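Local coordinates for protein peptidoglycan DD-endopeptidase ShyB (Vibrio cholerae, PDB 2GU1) that hydrolyses, with one bound zinc ion, the peptide cross-links between cell-wall peptidoglycan strands, probably so that new glycans can be inserted, at residues V125-I128 and T129-M132; A184-G187 and R188-R192; S37-D41 and H42-D46; H70-I73 and V74-A77. All coordinates share one frame; numbering follows the deposited sequence.

Contact 1 (V125-I128 and T129-M132); sequences VANI and TQVM
Thr129 turns its hydroxyl back over the preceding turn of helix, toward the carbonyl oxygens of Val125 and Ala126. Thr129 OG1 lies 3.1 Å from Val125 O and 3.0 Å from Ala126 O, close enough to equal that its one proton cannot be assigned to either. The placement follows from chi1 of 54°, which sets OG1 between the backbone N and the carbonyl carbon and leaves CG2 beside the backbone N, anti to the carbonyl carbon, still facing Val125. Thr129 CG2 comes within 4.4 Å of Val125 CG1, and Val125 itself packs on Ala115 and Arg116 of helix 111-117.

On another side of the helix, Asn127 and Val131 run alongside each other in the same direction, with Val131 CG2 resting 3.3 Å from Asn127 O. Gln130 crosses Asn127 at a slant, and the planes of the two amides are nearly perpendicular, 83° apart. Ile128 and Met132, one turn apart, both pack on the sheet: Ile128 meets Ile167 and Ile170, while Met132, bent at chi2 and chi3, reaches Ile170, Val179 and Ala181. The backbone is alpha-helical, its i to i+4 bonds including Thr129 N to Val125 O at 2.9 Å and Val131 N to Asn127 O at 2.9 Å, the latter almost straight at 172°.

Residues 125-132 are thus amphipathic, with Val125, Ile128, Val131 and Met132 buried and Ala126 exposed. Chemically, the threonine meets its hydroxyl's need for an acceptor within its own helix, and Val125 O, already bonded to a backbone N-H, is one of two candidates for that proton.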
ATOM      1  N   VAL A 125       5.652  11.637  12.055  1.00 28.53           N
ATOM      2  CA  VAL A 125       5.219  12.002  13.401  1.00 29.43           C
ATOM      3  C   VAL A 125       3.979  11.186  13.764  1.00 29.51           C
ATOM      4  O   VAL A 125       3.851  10.697  14.890  1.00 30.43           O
ATOM      5  CB  VAL A 125       4.883  13.507  13.494  1.00 29.68           C
ATOM      6  CG1 VAL A 125       4.288  13.838  14.868  1.00 30.99           C
ATOM      7  CG2 VAL A 125       6.141  14.326  13.247  1.00 31.65           C
ATOM      8  N   ALA A 126       3.071  11.035  12.802  1.00 30.23           N
ATOM      9  CA  ALA A 126       1.856  10.260  13.021  1.00 29.87           C
ATOM     10  C   ALA A 126       2.224   8.805  13.321  1.00 31.28           C
ATOM     11  O   ALA A 126       1.706   8.206  14.262  1.00 31.78           O
ATOM     12  CB  ALA A 126       0.967  10.331  11.796  1.00 31.24           C
ATOM     13  N   ASN A 127       3.125   8.242  12.522  1.00 31.40           N
ATOM     14  CA  ASN A 127       3.558   6.858  12.720  1.00 31.02           C
ATOM     15  C   ASN A 127       4.134   6.708  14.125  1.00 27.94           C
ATOM     16  O   ASN A 127       3.819   5.758  14.844  1.00 28.01           O
ATOM     17  CB  ASN A 127       4.609   6.473  11.662  1.00 32.84           C
ATOM     18  CG  ASN A 127       5.030   5.008  11.752  1.00 36.36           C
ATOM     19  OD1 ASN A 127       4.319   4.176  12.325  1.00 37.66           O
ATOM     20  ND2 ASN A 127       6.181   4.683  11.167  1.00 36.65           N
ATOM     21  N   ILE A 128       4.968   7.662  14.522  1.00 27.81           N
ATOM     22  CA  ILE A 128       5.583   7.633  15.846  1.00 28.01           C
ATOM     23  C   ILE A 128       4.551   7.699  16.974  1.00 28.97           C
ATOM     24  O   ILE A 128       4.576   6.874  17.893  1.00 28.31           O
ATOM     25  CB  ILE A 128       6.594   8.793  16.012  1.00 27.58           C
ATOM     26  CG1 ILE A 128       7.787   8.575  15.073  1.00 29.91           C
ATOM     27  CG2 ILE A 128       7.069   8.872  17.459  1.00 28.25           C
ATOM     28  CD1 ILE A 128       8.780   9.726  15.035  1.00 26.23           C
ATOM     29  N   THR A 129       3.646   8.671  16.913  1.00 29.20           N
ATOM     30  CA  THR A 129       2.638   8.797  17.962  1.00 31.60           C
ATOM     31  C   THR A 129       1.734   7.567  17.999  1.00 33.81           C
ATOM     32  O   THR A 129       1.288   7.153  19.069  1.00 36.72           O
ATOM     33  CB  THR A 129       1.784  10.084  17.789  1.00 30.02           C
ATOM     34  OG1 THR A 129       1.225  10.129  16.474  1.00 28.32           O
ATOM     35  CG2 THR A 129       2.642  11.320  18.012  1.00 29.04           C
ATOM     36  N   GLN A 130       1.487   6.978  16.832  1.00 35.20           N
ATOM     37  CA  GLN A 130       0.653   5.780  16.730  1.00 36.10           C
ATOM     38  C   GLN A 130       1.320   4.614  17.454  1.00 33.85           C
ATOM     39  O   GLN A 130       0.721   3.983  18.318  1.00 33.31           O
ATOM     40  CB  GLN A 130       0.441   5.410  15.259  1.00 38.88           C
ATOM     41  CG  GLN A 130      -0.209   4.051  15.039  1.00 44.75           C
ATOM     42  CD  GLN A 130       0.037   3.507  13.633  1.00 49.83           C
ATOM     43  OE1 GLN A 130       1.187   3.319  13.214  1.00 52.00           O
ATOM     44  NE2 GLN A 130      -1.044   3.247  12.900  1.00 50.26           N
ATOM     45  N   VAL A 131       2.571   4.338  17.097  1.00 32.53           N
ATOM     46  CA  VAL A 131       3.330   3.251  17.702  1.00 30.52           C
ATOM     47  C   VAL A 131       3.487   3.383  19.215  1.00 30.97           C
ATOM     48  O   VAL A 131       3.313   2.412  19.949  1.00 30.26           O
ATOM     49  CB  VAL A 131       4.748   3.149  17.076  1.00 28.93           C
ATOM     50  CG1 VAL A 131       5.631   2.219  17.900  1.00 29.16           C
ATOM     51  CG2 VAL A 131       4.644   2.654  15.640  1.00 28.19           C
ATOM     52  N   MET A 132       3.810   4.585  19.679  1.00 32.27           N
ATOM     53  CA  MET A 132       4.040   4.818  21.105  1.00 34.76           C
ATOM     54  C   MET A 132       2.828   5.214  21.955  1.00 37.40           C
ATOM     55  O   MET A 132       2.980   5.465  23.152  1.00 37.26           O
ATOM     56  CB  MET A 132       5.114   5.898  21.276  1.00 35.10           C
ATOM     57  CG  MET A 132       6.419   5.636  20.531  1.00 36.25           C
ATOM     58  SD  MET A 132       7.199   4.109  21.051  1.00 38.09           S
ATOM     59  CE  MET A 132       7.988   4.620  22.530  1.00 37.03           C
TER

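Contact 2 (A184-G187 and R188-R192); sequences AEDG and RFYDR
Asp186 and Arg188 form a salt bridge across the tight turn, Asp186 OD2 lying 3.0 Å from Arg188 NE. The carboxylate oxygen sits at the edge of the guanidinium, only 6° out of its plane, although the two planar groups themselves are strongly inclined. Arg188 is bent at chi3, which brings NE back to Asp186 OD2; NH2 of the same group adds a weak bond to OD2.

Among the hydrogen bonds, Tyr190 OH donates to Asp186 OD2 over 2.6 Å. The tyrosine hydroxyl and Arg188 NE approach OD2 from opposite faces of the carboxylate plane, so this oxygen is gripped from both. Tyr190 OH in turn accepts a bent bond from Arg188 NH2 at 2.9 Å, closing a triangle of carboxylate, guanidinium and phenol. The second oxygen, Asp186 OD1, takes the backbone N of Arg188 at 3.1 Å from above its plane, which makes Asp186 to Arg188 an Asx turn and fixes the carboxylate's rotation.

The backbone is a type I turn with a G1 bulge, joining strands 179-183 and 189-191 at the edge of the second-domain sheet. Gly187 N bonds Ala184 O at 2.9 Å, Gly187 takes a positive phi of 77°, and Ala184 N returns a nearly straight bond (173°) of 2.8 Å to Arg188 O. The carbonyl of Asp186 is also held by Tyr274 OH, connecting the loop to the peptidase domain.

The apolar part is small. Ala184 CB packs against the tyrosine ring, 3.5 Å from Tyr190 CD2, whereas Phe189 turns from the loop to pack on Ala181 and Leu183 of the adjoining strand.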
ATOM      1  N   ALA A 184      10.816  -4.821  14.220  1.00 19.88           N
ATOM      2  CA  ALA A 184      11.281  -6.199  14.103  1.00 19.91           C
ATOM      3  C   ALA A 184      11.065  -6.768  12.701  1.00 21.56           C
ATOM      4  O   ALA A 184      10.420  -6.151  11.843  1.00 20.98           O
ATOM      5  CB  ALA A 184      10.565  -7.083  15.129  1.00 19.86           C
ATOM      6  N   GLU A 185      11.602  -7.967  12.506  1.00 23.29           N
ATOM      7  CA  GLU A 185      11.528  -8.693  11.242  1.00 26.50           C
ATOM      8  C   GLU A 185      10.088  -8.873  10.770  1.00 26.93           C
ATOM      9  O   GLU A 185       9.828  -8.890   9.563  1.00 28.69           O
ATOM     10  CB  GLU A 185      12.208 -10.061  11.409  1.00 25.78           C
ATOM     11  CG  GLU A 185      12.447 -10.847  10.118  1.00 30.90           C
ATOM     12  CD  GLU A 185      11.176 -11.438   9.540  1.00 31.96           C
ATOM     13  OE1 GLU A 185      10.437 -12.120  10.285  1.00 31.55           O
ATOM     14  OE2 GLU A 185      10.918 -11.224   8.337  1.00 36.75           O
ATOM     15  N   ASP A 186       9.154  -8.989  11.716  1.00 25.39           N
ATOM     16  CA  ASP A 186       7.748  -9.183  11.376  1.00 25.57           C
ATOM     17  C   ASP A 186       7.004  -7.889  11.021  1.00 25.91           C
ATOM     18  O   ASP A 186       5.784  -7.881  10.880  1.00 24.60           O
ATOM     19  CB  ASP A 186       7.025  -9.931  12.516  1.00 27.20           C
ATOM     20  CG  ASP A 186       6.729  -9.049  13.721  1.00 27.14           C
ATOM     21  OD1 ASP A 186       7.358  -7.979  13.861  1.00 24.40           O
ATOM     22  OD2 ASP A 186       5.867  -9.445  14.545  1.00 26.87           O
ATOM     23  N   GLY A 187       7.746  -6.795  10.867  1.00 26.22           N
ATOM     24  CA  GLY A 187       7.120  -5.536  10.504  1.00 22.32           C
ATOM     25  C   GLY A 187       6.388  -4.785  11.602  1.00 24.68           C
ATOM     26  O   GLY A 187       5.662  -3.832  11.317  1.00 23.23           O
ATOM     27  N   ARG A 188       6.563  -5.202  12.854  1.00 22.26           N
ATOM     28  CA  ARG A 188       5.921  -4.527  13.979  1.00 23.66           C
ATOM     29  C   ARG A 188       6.984  -4.026  14.946  1.00 21.49           C
ATOM     30  O   ARG A 188       8.090  -4.574  14.987  1.00 23.13           O
ATOM     31  CB  ARG A 188       4.985  -5.483  14.735  1.00 23.58           C
ATOM     32  CG  ARG A 188       3.776  -5.939  13.944  1.00 26.54           C
ATOM     33  CD  ARG A 188       2.806  -6.698  14.839  1.00 28.20           C
ATOM     34  NE  ARG A 188       3.399  -7.894  15.438  1.00 30.74           N
ATOM     35  CZ  ARG A 188       2.831  -8.588  16.423  1.00 32.38           C
ATOM     36  NH1 ARG A 188       1.663  -8.199  16.913  1.00 31.85           N
ATOM     37  NH2 ARG A 188       3.419  -9.673  16.915  1.00 34.31           N
ATOM     38  N   PHE A 189       6.644  -2.994  15.721  1.00 21.69           N
ATOM     39  CA  PHE A 189       7.558  -2.431  16.718  1.00 21.75           C
ATOM     40  C   PHE A 189       7.398  -3.139  18.061  1.00 21.17           C
ATOM     41  O   PHE A 189       6.273  -3.379  18.500  1.00 21.01           O
ATOM     42  CB  PHE A 189       7.282  -0.944  16.958  1.00 23.11           C
ATOM     43  CG  PHE A 189       7.894  -0.038  15.937  1.00 25.02           C
ATOM     44  CD1 PHE A 189       7.249   0.205  14.730  1.00 22.88           C
ATOM     45  CD2 PHE A 189       9.127   0.566  16.182  1.00 24.67           C
ATOM     46  CE1 PHE A 189       7.828   1.044  13.770  1.00 25.99           C
ATOM     47  CE2 PHE A 189       9.713   1.405  15.228  1.00 25.47           C
ATOM     48  CZ  PHE A 189       9.059   1.643  14.023  1.00 20.00           C
ATOM     49  N   TYR A 190       8.522  -3.440  18.703  1.00 19.22           N
ATOM     50  CA  TYR A 190       8.550  -4.109  20.009  1.00 21.43           C
ATOM     51  C   TYR A 190       9.361  -3.268  20.989  1.00 22.69           C
ATOM     52  O   TYR A 190      10.241  -2.508  20.570  1.00 21.91           O
ATOM     53  CB  TYR A 190       9.235  -5.477  19.898  1.00 19.81           C
ATOM     54  CG  TYR A 190       8.440  -6.522  19.148  1.00 21.75           C
ATOM     55  CD1 TYR A 190       7.853  -7.598  19.828  1.00 21.73           C
ATOM     56  CD2 TYR A 190       8.287  -6.452  17.766  1.00 19.08           C
ATOM     57  CE1 TYR A 190       7.136  -8.574  19.145  1.00 25.29           C
ATOM     58  CE2 TYR A 190       7.568  -7.428  17.065  1.00 21.02           C
ATOM     59  CZ  TYR A 190       6.998  -8.486  17.765  1.00 24.20           C
ATOM     60  OH  TYR A 190       6.292  -9.452  17.089  1.00 27.67           O
ATOM     61  N   ASP A 191       9.071  -3.387  22.284  1.00 23.52           N
ATOM     62  CA  ASP A 191       9.866  -2.658  23.261  1.00 25.14           C
ATOM     63  C   ASP A 191      11.073  -3.541  23.574  1.00 25.68           C
ATOM     64  O   ASP A 191      11.188  -4.638  23.020  1.00 23.97           O
ATOM     65  CB  ASP A 191       9.074  -2.325  24.539  1.00 28.85           C
ATOM     66  CG  ASP A 191       8.514  -3.550  25.245  1.00 31.37           C
ATOM     67  OD1 ASP A 191       9.122  -4.640  25.181  1.00 29.98           O
ATOM     68  OD2 ASP A 191       7.457  -3.398  25.896  1.00 32.96           O
ATOM     69  N   ARG A 192      11.958  -3.086  24.455  1.00 24.25           N
ATOM     70  CA  ARG A 192      13.164  -3.854  24.773  1.00 27.03           C
ATOM     71  C   ARG A 192      12.922  -5.217  25.404  1.00 26.94           C
ATOM     72  O   ARG A 192      13.781  -6.096  25.313  1.00 25.07           O
ATOM     73  CB  ARG A 192      14.093  -3.049  25.685  1.00 31.54           C
ATOM     74  CG  ARG A 192      14.379  -1.641  25.195  1.00 35.94           C
ATOM     75  CD  ARG A 192      15.457  -0.994  26.045  1.00 38.46           C
ATOM     76  NE  ARG A 192      16.753  -1.583  25.753  1.00 41.39           N
ATOM     77  CZ  ARG A 192      17.678  -1.013  24.989  1.00 39.69           C
ATOM     78  NH1 ARG A 192      17.459   0.176  24.446  1.00 37.24           N
ATOM     79  NH2 ARG A 192      18.814  -1.645  24.750  1.00 40.63           N
TER

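Contact 3 (S37-D41 and H42-D46); sequences SVDLD and HLQLD
Asp39 O is gripped by two backbone N-H groups, His42 N at 3.0 Å and Leu43 N at 2.6 Å. They use the oxygen differently: Leu43 N lies in the carbonyl plane, while His42 N stands 68° out of it. The pair lies just past helix 29-38, and Leu43, with phi and psi both positive, turns the chain into the following loop.

The side chain of the same aspartate holds that loop. With CG anti to the backbone N (chi1 -151°), the carboxylate swings over the amides that follow Leu43. Leu45 N meets Asp39 OD2 on its syn side at 3.0 Å, and Gln44 N makes a weak bond of 3.4 Å to Asp39 OD1. OD1 also bonds Tyr79 OH, so both oxygens of this buried carboxylate have partners. Leu45 CB lies beside OD2 as well.

His42 folds back over the residue before it. Asp41 CB stands over one ring face in a CH-pi contact, 4.1 Å from the centroid of the His42 ring and 19° off its normal, displaced toward the rim. At the ring edge Val38 O approaches His42 CD2 to 3.4 Å. The ring also stacks with Tyr89, and His42 O accepts from Arg277 of the peptidase domain.

The loop therefore sits between two domains. The side chain of Asp41 comes to about 5 Å from the side chains of the zinc ligands His232 and His313 and about 6 Å from the zinc ion. Such a placement, with the LysM-like domain lying over the catalytic site, is consistent with a closed form in which the site is probably obstructed, as has been proposed for some multidomain M23 endopeptidases.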
ATOM      1  N   SER A  37      -7.382  -3.134 -17.419  1.00 29.05           N
ATOM      2  CA  SER A  37      -7.569  -4.583 -17.366  1.00 30.51           C
ATOM      3  C   SER A  37      -6.364  -5.326 -16.810  1.00 30.51           C
ATOM      4  O   SER A  37      -6.500  -6.190 -15.940  1.00 28.92           O
ATOM      5  CB  SER A  37      -7.886  -5.129 -18.759  1.00 31.29           C
ATOM      6  OG  SER A  37      -8.101  -6.530 -18.703  1.00 36.07           O
ATOM      7  N   VAL A  38      -5.179  -5.013 -17.315  1.00 28.60           N
ATOM      8  CA  VAL A  38      -4.000  -5.698 -16.821  1.00 28.73           C
ATOM      9  C   VAL A  38      -3.661  -5.200 -15.413  1.00 28.57           C
ATOM     10  O   VAL A  38      -3.079  -5.941 -14.619  1.00 28.57           O
ATOM     11  CB  VAL A  38      -2.787  -5.510 -17.780  1.00 30.26           C
ATOM     12  CG1 VAL A  38      -2.396  -4.048 -17.853  1.00 28.25           C
ATOM     13  CG2 VAL A  38      -1.613  -6.374 -17.315  1.00 29.92           C
ATOM     14  N   ASP A  39      -4.055  -3.968 -15.084  1.00 27.53           N
ATOM     15  CA  ASP A  39      -3.764  -3.432 -13.750  1.00 26.20           C
ATOM     16  C   ASP A  39      -4.664  -3.973 -12.635  1.00 24.70           C
ATOM     17  O   ASP A  39      -4.467  -3.652 -11.461  1.00 23.09           O
ATOM     18  CB  ASP A  39      -3.820  -1.901 -13.742  1.00 27.04           C
ATOM     19  CG  ASP A  39      -2.899  -1.300 -12.684  1.00 28.60           C
ATOM     20  OD1 ASP A  39      -1.762  -1.808 -12.538  1.00 25.66           O
ATOM     21  OD2 ASP A  39      -3.296  -0.325 -12.009  1.00 27.07           O
ATOM     22  N   LEU A  40      -5.649  -4.785 -12.999  1.00 22.14           N
ATOM     23  CA  LEU A  40      -6.538  -5.383 -12.005  1.00 22.15           C
ATOM     24  C   LEU A  40      -5.715  -6.140 -10.969  1.00 22.98           C
ATOM     25  O   LEU A  40      -5.982  -6.067  -9.776  1.00 25.09           O
ATOM     26  CB  LEU A  40      -7.511  -6.359 -12.680  1.00 23.14           C
ATOM     27  CG  LEU A  40      -8.232  -7.393 -11.797  1.00 22.80           C
ATOM     28  CD1 LEU A  40      -9.066  -6.692 -10.747  1.00 24.57           C
ATOM     29  CD2 LEU A  40      -9.112  -8.279 -12.681  1.00 24.11           C
ATOM     30  N   ASP A  41      -4.701  -6.857 -11.434  1.00 23.56           N
ATOM     31  CA  ASP A  41      -3.858  -7.657 -10.554  1.00 24.60           C
ATOM     32  C   ASP A  41      -2.725  -6.931  -9.843  1.00 25.52           C
ATOM     33  O   ASP A  41      -1.954  -7.553  -9.108  1.00 24.82           O
ATOM     34  CB  ASP A  41      -3.291  -8.824 -11.350  1.00 25.49           C
ATOM     35  CG  ASP A  41      -4.378  -9.718 -11.892  1.00 27.40           C
ATOM     36  OD1 ASP A  41      -5.155 -10.245 -11.068  1.00 31.24           O
ATOM     37  OD2 ASP A  41      -4.474  -9.882 -13.125  1.00 24.72           O
ATOM     38  N   HIS A  42      -2.635  -5.619 -10.028  1.00 24.20           N
ATOM     39  CA  HIS A  42      -1.559  -4.858  -9.409  1.00 26.31           C
ATOM     40  C   HIS A  42      -2.050  -3.581  -8.751  1.00 25.21           C
ATOM     41  O   HIS A  42      -1.548  -3.188  -7.692  1.00 26.73           O
ATOM     42  CB  HIS A  42      -0.519  -4.543 -10.481  1.00 26.48           C
ATOM     43  CG  HIS A  42      -0.103  -5.744 -11.267  1.00 28.24           C
ATOM     44  ND1 HIS A  42       0.764  -6.694 -10.771  1.00 28.13           N
ATOM     45  CD2 HIS A  42      -0.496  -6.191 -12.484  1.00 28.81           C
ATOM     46  CE1 HIS A  42       0.887  -7.675 -11.646  1.00 30.04           C
ATOM     47  NE2 HIS A  42       0.133  -7.393 -12.694  1.00 29.69           N
ATOM     48  N   LEU A  43      -3.033  -2.948  -9.392  1.00 23.84           N
ATOM     49  CA  LEU A  43      -3.648  -1.703  -8.932  1.00 24.62           C
ATOM     50  C   LEU A  43      -2.602  -0.648  -8.570  1.00 25.00           C
ATOM     51  O   LEU A  43      -2.669  -0.024  -7.510  1.00 26.22           O
ATOM     52  CB  LEU A  43      -4.578  -1.974  -7.739  1.00 24.07           C
ATOM     53  CG  LEU A  43      -5.762  -2.920  -8.005  1.00 23.12           C
ATOM     54  CD1 LEU A  43      -6.472  -3.220  -6.707  1.00 21.33           C
ATOM     55  CD2 LEU A  43      -6.729  -2.292  -9.007  1.00 25.13           C
ATOM     56  N   GLN A  44      -1.632  -0.470  -9.463  1.00 23.67           N
ATOM     57  CA  GLN A  44      -0.563   0.508  -9.270  1.00 23.60           C
ATOM     58  C   GLN A  44      -1.001   1.892  -9.776  1.00 22.51           C
ATOM     59  O   GLN A  44      -0.724   2.917  -9.162  1.00 20.47           O
ATOM     60  CB  GLN A  44       0.677   0.088 -10.063  1.00 28.16           C
ATOM     61  CG  GLN A  44       1.149  -1.344  -9.840  1.00 33.22           C
ATOM     62  CD  GLN A  44       2.114  -1.465  -8.689  1.00 37.84           C
ATOM     63  OE1 GLN A  44       1.804  -1.093  -7.560  1.00 40.11           O
ATOM     64  NE2 GLN A  44       3.302  -1.995  -8.970  1.00 40.74           N
ATOM     65  N   LEU A  45      -1.684   1.908 -10.909  1.00 21.33           N
ATOM     66  CA  LEU A  45      -2.103   3.162 -11.526  1.00 22.14           C
ATOM     67  C   LEU A  45      -3.144   3.984 -10.770  1.00 22.81           C
ATOM     68  O   LEU A  45      -3.259   5.188 -10.990  1.00 23.03           O
ATOM     69  CB  LEU A  45      -2.561   2.881 -12.961  1.00 18.08           C
ATOM     70  CG  LEU A  45      -1.390   2.374 -13.823  1.00 23.45           C
ATOM     71  CD1 LEU A  45      -1.909   1.792 -15.132  1.00 19.10           C
ATOM     72  CD2 LEU A  45      -0.395   3.525 -14.077  1.00 21.76           C
ATOM     73  N   ASP A  46      -3.888   3.353  -9.867  1.00 22.65           N
ATOM     74  CA  ASP A  46      -4.891   4.085  -9.097  1.00 26.57           C
ATOM     75  C   ASP A  46      -4.242   4.980  -8.040  1.00 27.29           C
ATOM     76  O   ASP A  46      -4.856   5.932  -7.556  1.00 31.46           O
ATOM     77  CB  ASP A  46      -5.844   3.119  -8.397  1.00 28.56           C
ATOM     78  CG  ASP A  46      -7.088   2.838  -9.203  1.00 28.92           C
ATOM     79  OD1 ASP A  46      -7.972   2.144  -8.677  1.00 30.74           O
ATOM     80  OD2 ASP A  46      -7.190   3.305 -10.355  1.00 30.15           O
TER

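Contact 4 (H70-I73 and V74-A77); sequences HMSI and VEKA
Met71 leans across the hairpin toward Ala77, and its chain can be traced atom by atom. Met71 CB lies 3.8 Å from Glu75 O, which also receives the backbone N-H of Met71 in a weak bond. Beyond CG the chain reaches SD. A bend at chi3 (-92°) then turns the terminal methyl back onto the opposite strand. There Met71 CE rests 3.4 Å from Ala77 CB, an apolar contact between the two strands; Phe91 flanks the same side chain.

Nearby, Ser72 OG accepts from Val74 N at 3.0 Å, an ST turn that braces the reversal from within. His70 and Lys76 lie alongside on one face of the sheet, His70 CE1 4.0 Å from Lys76 CD, with His70 NE2 bonded to Glu55.

Glu75 O takes two N-H groups: Ser72 N at 3.2 Å and 161°, in the carbonyl plane on a lone pair, and Met71 N in the weak bond, bent to 122°. Two residues facing one define a classic beta bulge, here next to the type I turn Ser72 to Glu75 in the hairpin joining strands 64-70 and 75-81 of the LysM-like domain.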
ATOM      1  N   HIS A  70       6.773   5.519 -13.664  1.00 21.24           N
ATOM      2  CA  HIS A  70       7.911   5.730 -12.776  1.00 21.27           C
ATOM      3  C   HIS A  70       7.407   6.145 -11.392  1.00 23.45           C
ATOM      4  O   HIS A  70       7.153   7.328 -11.145  1.00 19.88           O
ATOM      5  CB  HIS A  70       8.828   6.826 -13.348  1.00 23.07           C
ATOM      6  CG  HIS A  70       9.492   6.444 -14.638  1.00 23.45           C
ATOM      7  ND1 HIS A  70      10.605   5.631 -14.690  1.00 25.27           N
ATOM      8  CD2 HIS A  70       9.177   6.736 -15.923  1.00 25.60           C
ATOM      9  CE1 HIS A  70      10.947   5.437 -15.952  1.00 26.63           C
ATOM     10  NE2 HIS A  70      10.096   6.096 -16.721  1.00 28.20           N
ATOM     11  N   MET A  71       7.240   5.166 -10.503  1.00 25.15           N
ATOM     12  CA  MET A  71       6.776   5.438  -9.144  1.00 25.76           C
ATOM     13  C   MET A  71       7.858   6.180  -8.365  1.00 26.25           C
ATOM     14  O   MET A  71       7.559   6.988  -7.486  1.00 23.44           O
ATOM     15  CB  MET A  71       6.422   4.127  -8.438  1.00 29.42           C
ATOM     16  CG  MET A  71       5.144   3.509  -8.964  1.00 36.94           C
ATOM     17  SD  MET A  71       5.037   1.720  -8.739  1.00 43.51           S
ATOM     18  CE  MET A  71       5.721   1.167 -10.287  1.00 43.75           C
ATOM     19  N   SER A  72       9.112   5.879  -8.684  1.00 24.41           N
ATOM     20  CA  SER A  72      10.262   6.534  -8.059  1.00 25.27           C
ATOM     21  C   SER A  72      11.437   6.291  -8.987  1.00 25.02           C
ATOM     22  O   SER A  72      11.303   5.584  -9.982  1.00 27.37           O
ATOM     23  CB  SER A  72      10.576   5.939  -6.680  1.00 23.30           C
ATOM     24  OG  SER A  72      11.276   4.711  -6.796  1.00 26.60           O
ATOM     25  N   ILE A  73      12.590   6.865  -8.668  1.00 27.98           N
ATOM     26  CA  ILE A  73      13.758   6.669  -9.514  1.00 29.75           C
ATOM     27  C   ILE A  73      14.331   5.251  -9.398  1.00 30.48           C
ATOM     28  O   ILE A  73      15.238   4.885 -10.137  1.00 30.44           O
ATOM     29  CB  ILE A  73      14.857   7.717  -9.201  1.00 29.96           C
ATOM     30  CG1 ILE A  73      15.273   7.642  -7.731  1.00 29.28           C
ATOM     31  CG2 ILE A  73      14.329   9.115  -9.523  1.00 31.69           C
ATOM     32  CD1 ILE A  73      16.245   8.743  -7.318  1.00 31.16           C
ATOM     33  N   VAL A  74      13.789   4.453  -8.481  1.00 30.38           N
ATOM     34  CA  VAL A  74      14.254   3.083  -8.309  1.00 29.86           C
ATOM     35  C   VAL A  74      13.145   2.047  -8.503  1.00 30.23           C
ATOM     36  O   VAL A  74      13.364   0.857  -8.286  1.00 31.36           O
ATOM     37  CB  VAL A  74      14.902   2.867  -6.907  1.00 30.52           C
ATOM     38  CG1 VAL A  74      16.143   3.731  -6.775  1.00 30.37           C
ATOM     39  CG2 VAL A  74      13.904   3.188  -5.798  1.00 29.55           C
ATOM     40  N   GLU A  75      11.963   2.496  -8.919  1.00 30.50           N
ATOM     41  CA  GLU A  75      10.833   1.593  -9.124  1.00 30.33           C
ATOM     42  C   GLU A  75       9.922   2.039 -10.263  1.00 29.27           C
ATOM     43  O   GLU A  75       9.525   3.203 -10.337  1.00 26.50           O
ATOM     44  CB  GLU A  75      10.012   1.488  -7.834  1.00 31.33           C
ATOM     45  CG  GLU A  75      10.828   1.065  -6.624  1.00 35.58           C
ATOM     46  CD  GLU A  75      10.022   1.017  -5.338  1.00 38.70           C
ATOM     47  OE1 GLU A  75      10.577   0.573  -4.307  1.00 42.53           O
ATOM     48  OE2 GLU A  75       8.839   1.421  -5.351  1.00 41.85           O
ATOM     49  N   LYS A  76       9.582   1.102 -11.143  1.00 28.21           N
ATOM     50  CA  LYS A  76       8.709   1.402 -12.265  1.00 27.56           C
ATOM     51  C   LYS A  76       7.886   0.196 -12.715  1.00 26.26           C
ATOM     52  O   LYS A  76       8.360  -0.940 -12.683  1.00 26.18           O
ATOM     53  CB  LYS A  76       9.535   1.925 -13.444  1.00 30.99           C
ATOM     54  CG  LYS A  76      10.614   0.966 -13.912  1.00 32.11           C
ATOM     55  CD  LYS A  76      11.475   1.585 -15.004  1.00 34.76           C
ATOM     56  CE  LYS A  76      12.596   0.639 -15.420  1.00 33.67           C
ATOM     57  NZ  LYS A  76      13.505   1.255 -16.434  1.00 37.07           N
ATOM     58  N   ALA A  77       6.650   0.469 -13.127  1.00 25.16           N
ATOM     59  CA  ALA A  77       5.724  -0.542 -13.623  1.00 26.06           C
ATOM     60  C   ALA A  77       5.717  -0.365 -15.140  1.00 27.18           C
ATOM     61  O   ALA A  77       5.497   0.740 -15.632  1.00 28.18           O
ATOM     62  CB  ALA A  77       4.326  -0.299 -13.059  1.00 25.03           C
TER

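In the fold
The four contacts form two touching pairs in different domains. Contacts 1 and 2, both in the Csd3-type second domain, meet where Val131 CG2 packs 3.7 Å from Phe189 CD1, so the helix lies against the strand that follows the 184-187 turn. Contacts 3 and 4, in the LysM-like domain, meet at Gln44 NE2 and Met71 SD, 4.1 Å apart. Between the pairs the separation is large: the centres of contacts 1 and 3 are about 31 Å apart, and the nearest atoms of contacts 2 and 4 about 16 Å. Contact 3 alone adjoins the zinc site; the others lie away from it, contact 1 on a helix packed against the second-domain sheet, contacts 2 and 4 at turns joining neighbouring strands.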